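3,4-dihydroxy-2-butanone 4-phosphate synthase (PDB 1TKS) converts D-ribulose 5-phosphate into formate and 3,4-dihydroxy-2-butanone 4-phosphate, the four-carbon building block of riboflavin biosynthesis. Local coordinates at residues Ala39-Ala48 with Ala103-Ala114. Residues are numbered along the deposited sequence; the frame is centred on the assembly and turned at random.
Sequences AELITQEKMA and AHDRALTTRSLA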
loop_
_atom_site.group_PDB
_atom_site.type_symbol
_atom_site.label_atom_id
_atom_site.label_comp_id
_atom_site.label_asym_id
_atom_site.label_seq_id
_atom_site.Cartn_x
_atom_site.Cartn_y
_atom_site.Cartn_z
ATOM N N ALA B 39 -5.601 15.011 -6.824
ATOM C CA ALA B 39 -5.822 14.642 -5.431
ATOM C C ALA B 39 -7.133 15.193 -4.878
ATOM O O ALA B 39 -7.858 14.495 -4.161
ATOM C CB ALA B 39 -4.649 15.119 -4.568
ATOM N N GLU B 40 -7.441 16.442 -5.210
ATOM C CA GLU B 40 -8.655 17.081 -4.713
ATOM C C GLU B 40 -9.941 16.513 -5.291
ATOM O O GLU B 40 -11.026 16.791 -4.783
ATOM C CB GLU B 40 -8.605 18.586 -4.989
ATOM C CG GLU B 40 -8.513 18.945 -6.463
ATOM C CD GLU B 40 -8.134 20.397 -6.676
ATOM O OE1 GLU B 40 -9.032 21.265 -6.666
ATOM O OE2 GLU B 40 -6.929 20.665 -6.834
ATOM N N LEU B 41 -9.829 15.697 -6.333
ATOM C CA LEU B 41 -11.024 15.151 -6.963
ATOM C C LEU B 41 -11.264 13.666 -6.740
ATOM O O LEU B 41 -12.291 13.142 -7.168
ATOM C CB LEU B 41 -10.983 15.426 -8.469
ATOM C CG LEU B 41 -10.830 16.886 -8.903
ATOM C CD1 LEU B 41 -10.731 16.959 -10.421
ATOM C CD2 LEU B 41 -12.010 17.698 -8.400
ATOM N N ILE B 42 -10.335 12.987 -6.071
ATOM C CA ILE B 42 -10.503 11.554 -5.846
ATOM C C ILE B 42 -11.575 11.226 -4.814
ATOM O O ILE B 42 -11.496 11.618 -3.652
ATOM C CB ILE B 42 -9.158 10.870 -5.460
ATOM C CG1 ILE B 42 -9.303 9.351 -5.551
ATOM C CG2 ILE B 42 -8.724 11.279 -4.057
ATOM C CD1 ILE B 42 -7.974 8.606 -5.550
ATOM N N THR B 43 -12.593 10.507 -5.276
ATOM C CA THR B 43 -13.717 10.103 -4.439
ATOM C C THR B 43 -13.489 8.716 -3.869
ATOM O O THR B 43 -12.519 8.045 -4.214
ATOM C CB THR B 43 -15.019 10.042 -5.257
ATOM O OG1 THR B 43 -14.848 9.105 -6.330
ATOM C CG2 THR B 43 -15.358 11.399 -5.836
ATOM N N GLN B 44 -14.403 8.294 -3.001
ATOM C CA GLN B 44 -14.332 6.971 -2.400
ATOM C C GLN B 44 -14.330 5.928 -3.513
ATOM O O GLN B 44 -13.507 5.020 -3.514
ATOM C CB GLN B 44 -15.539 6.742 -1.483
ATOM C CG GLN B 44 -15.474 5.462 -0.661
ATOM C CD GLN B 44 -15.966 4.226 -1.400
ATOM O OE1 GLN B 44 -15.886 3.114 -0.880
ATOM N NE2 GLN B 44 -16.489 4.416 -2.607
ATOM N N GLU B 45 -15.250 6.071 -4.462
ATOM C CA GLU B 45 -15.349 5.127 -5.568
ATOM C C GLU B 45 -14.089 5.119 -6.424
ATOM O O GLU B 45 -13.624 4.058 -6.842
ATOM C CB GLU B 45 -16.546 5.451 -6.468
ATOM C CG GLU B 45 -17.922 5.356 -5.819
ATOM C CD GLU B 45 -18.200 6.474 -4.832
ATOM O OE1 GLU B 45 -17.531 7.526 -4.902
ATOM O OE2 GLU B 45 -19.107 6.304 -3.993
ATOM N N LYS B 46 -13.530 6.295 -6.690
ATOM C CA LYS B 46 -12.329 6.379 -7.515
ATOM C C LYS B 46 -11.115 5.796 -6.811
ATOM O O LYS B 46 -10.228 5.230 -7.457
ATOM C CB LYS B 46 -12.075 7.829 -7.926
ATOM C CG LYS B 46 -13.057 8.314 -8.982
ATOM C CD LYS B 46 -12.970 9.811 -9.201
ATOM C CE LYS B 46 -13.836 10.222 -10.381
ATOM N NZ LYS B 46 -13.810 11.685 -10.620
ATOM N N MET B 47 -11.078 5.934 -5.488
ATOM C CA MET B 47 -9.978 5.374 -4.707
ATOM C C MET B 47 -10.130 3.853 -4.693
ATOM O O MET B 47 -9.147 3.115 -4.751
ATOM C CB MET B 47 -9.997 5.899 -3.268
ATOM C CG MET B 47 -8.902 5.291 -2.390
ATOM S SD MET B 47 -7.201 5.692 -2.887
ATOM C CE MET B 47 -6.783 4.422 -3.996
ATOM N N ALA B 48 -11.372 3.385 -4.607
ATOM C CA ALA B 48 -11.616 1.952 -4.600
ATOM C C ALA B 48 -11.147 1.380 -5.937
ATOM O O ALA B 48 -10.600 0.277 -5.995
ATOM C CB ALA B 48 -13.096 1.658 -4.389
ATOM N N ALA B 103 -11.193 2.851 1.565
ATOM C CA ALA B 103 -11.193 3.675 0.364
ATOM C C ALA B 103 -11.706 5.067 0.733
ATOM O O ALA B 103 -11.162 6.077 0.290
ATOM C CB ALA B 103 -12.083 3.042 -0.705
ATOM N N HIS B 104 -12.751 5.109 1.553
ATOM C CA HIS B 104 -13.336 6.378 1.988
ATOM C C HIS B 104 -12.310 7.242 2.711
ATOM O O HIS B 104 -12.179 8.433 2.427
ATOM C CB HIS B 104 -14.516 6.119 2.929
ATOM C CG HIS B 104 -14.908 7.312 3.749
ATOM N ND1 HIS B 104 -15.917 8.172 3.384
ATOM C CD2 HIS B 104 -14.394 7.801 4.903
ATOM C CE1 HIS B 104 -16.010 9.143 4.279
ATOM N NE2 HIS B 104 -15.098 8.941 5.207
ATOM N N ASP B 105 -11.595 6.635 3.654
ATOM C CA ASP B 105 -10.597 7.347 4.437
ATOM C C ASP B 105 -9.394 7.796 3.611
ATOM O O ASP B 105 -8.967 8.950 3.712
ATOM C CB ASP B 105 -10.133 6.482 5.613
ATOM C CG ASP B 105 -11.198 6.341 6.701
ATOM O OD1 ASP B 105 -12.335 6.816 6.504
ATOM O OD2 ASP B 105 -10.887 5.748 7.752
ATOM N N ARG B 106 -8.842 6.902 2.796
ATOM C CA ARG B 106 -7.696 7.281 1.976
ATOM C C ARG B 106 -8.067 8.370 0.981
ATOM O O ARG B 106 -7.258 9.253 0.701
ATOM C CB ARG B 106 -7.091 6.061 1.262
ATOM C CG ARG B 106 -6.192 5.247 2.187
ATOM C CD ARG B 106 -5.221 4.346 1.446
ATOM N NE ARG B 106 -5.809 3.075 1.033
ATOM C CZ ARG B 106 -5.120 2.113 0.426
ATOM N NH1 ARG B 106 -3.830 2.293 0.164
ATOM N NH2 ARG B 106 -5.705 0.970 0.093
ATOM N N ALA B 107 -9.291 8.330 0.462
ATOM C CA ALA B 107 -9.727 9.354 -0.478
ATOM C C ALA B 107 -9.864 10.689 0.253
ATOM O O ALA B 107 -9.454 11.729 -0.262
ATOM C CB ALA B 107 -11.058 8.957 -1.110
ATOM N N LEU B 108 -10.439 10.654 1.454
ATOM C CA LEU B 108 -10.622 11.866 2.252
ATOM C C LEU B 108 -9.274 12.480 2.602
ATOM O O LEU B 108 -9.095 13.693 2.513
ATOM C CB LEU B 108 -11.403 11.554 3.539
ATOM C CG LEU B 108 -11.592 12.655 4.593
ATOM C CD1 LEU B 108 -12.217 13.894 3.957
ATOM C CD2 LEU B 108 -12.484 12.140 5.726
ATOM N N THR B 109 -8.323 11.644 2.998
ATOM C CA THR B 109 -7.002 12.141 3.345
ATOM C C THR B 109 -6.340 12.773 2.123
ATOM O O THR B 109 -5.723 13.836 2.220
ATOM C CB THR B 109 -6.112 11.009 3.887
ATOM O OG1 THR B 109 -6.647 10.550 5.134
ATOM C CG2 THR B 109 -4.685 11.494 4.098
ATOM N N THR B 110 -6.475 12.123 0.973
ATOM C CA THR B 110 -5.883 12.634 -0.254
ATOM C C THR B 110 -6.459 14.001 -0.633
ATOM O O THR B 110 -5.711 14.921 -0.972
ATOM C CB THR B 110 -6.080 11.633 -1.411
ATOM O OG1 THR B 110 -5.429 10.401 -1.074
ATOM C CG2 THR B 110 -5.483 12.174 -2.698
ATOM N N ARG B 111 -7.780 14.143 -0.567
ATOM C CA ARG B 111 -8.409 15.416 -0.906
ATOM C C ARG B 111 -7.971 16.482 0.098
ATOM O O ARG B 111 -7.759 17.644 -0.263
ATOM C CB ARG B 111 -9.939 15.289 -0.894
ATOM C CG ARG B 111 -10.519 14.333 -1.942
ATOM C CD ARG B 111 -12.026 14.535 -2.110
ATOM N NE ARG B 111 -12.754 14.366 -0.852
ATOM C CZ ARG B 111 -13.121 13.193 -0.343
ATOM N NH1 ARG B 111 -12.838 12.062 -0.982
ATOM N NH2 ARG B 111 -13.761 13.148 0.819
ATOM N N SER B 112 -7.827 16.078 1.355
ATOM C CA SER B 112 -7.421 16.996 2.410
ATOM C C SER B 112 -5.997 17.502 2.208
ATOM O O SER B 112 -5.686 18.650 2.535
ATOM C CB SER B 112 -7.562 16.317 3.773
ATOM O OG SER B 112 -8.918 15.971 4.017
ATOM N N LEU B 113 -5.122 16.661 1.669
ATOM C CA LEU B 113 -3.757 17.115 1.439
ATOM C C LEU B 113 -3.751 18.180 0.349
ATOM O O LEU B 113 -2.886 19.053 0.328
ATOM C CB LEU B 113 -2.855 15.939 1.050
ATOM C CG LEU B 113 -2.571 14.958 2.196
ATOM C CD1 LEU B 113 -2.068 13.635 1.643
ATOM C CD2 LEU B 113 -1.556 15.568 3.157
ATOM N N ALA B 114 -4.725 18.121 -0.554
ATOM C CA ALA B 114 -4.790 19.108 -1.626
ATOM C C ALA B 114 -5.492 20.397 -1.184
ATOM O O ALA B 114 -5.181 21.476 -1.683
ATOM C CB ALA B 114 -5.499 18.518 -2.841
HETATM O O HOH W 1 -14.616 2.899 1.925
#
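Arg111 reaches across to Ile42 and ties the loop that follows strand 34-38 to helix 103-114, within the mixed alpha/beta fold of the DHBP synthase family. Bent at chi3 (-57°), its side chain brings the guanidinium edge up to the loop, and NH1 donates to Ile42 O over 3.0 Å. The bond is nearly straight; NH1 lies in the carbonyl plane of Ile42, and Ile42 O in the plane of the guanidinium. Leu108 CA lies over one face of the guanidinium, toward its rim, while CD rests near Glu40 O, and Arg111 CA makes a CA-H...O contact with Ala39 O.

On the buried side, the methyl branches of Ile42 and Thr110 meet at CG2 to CG2, 3.6 Å apart, the two side chains crossing at about a right angle. Thr110 CG2, anti to the backbone N, also takes Ala39 CB; its hydroxyl instead turns back to Arg106 O, which Thr110 N reaches from the other face of the carbonyl plane. Ala114 CB closes this end against CB of Ala39 and of Glu40; the Glu40 carboxylate accepts a hydrogen bond from Gln159 N at OE2.

Thr43 caps helix 44-52 by accepting Lys46 N at OG1. The axes of 44-48 and helix 103-114 cross at 108° and approach to 7.9 Å, consistent with the small side chains of Ala103 and Ala107, which both point toward 39-48. Ala107 CB sits 3.5 Å from Thr43 O and also meets Met47 CB. The side chains of Met47 and Arg106 cross at about a right angle, with Met47 CG and SD beside Arg106 CB and CG closer still to Ala103 O; the Arg106 guanidinium is held by Gly56 O and by Ser55 O of the second subunit. Gln44 lays CG 3.5 Å from His104 CA, and a water donates to Gln44 OE1 while accepting from His104 N, 2.9 Å away.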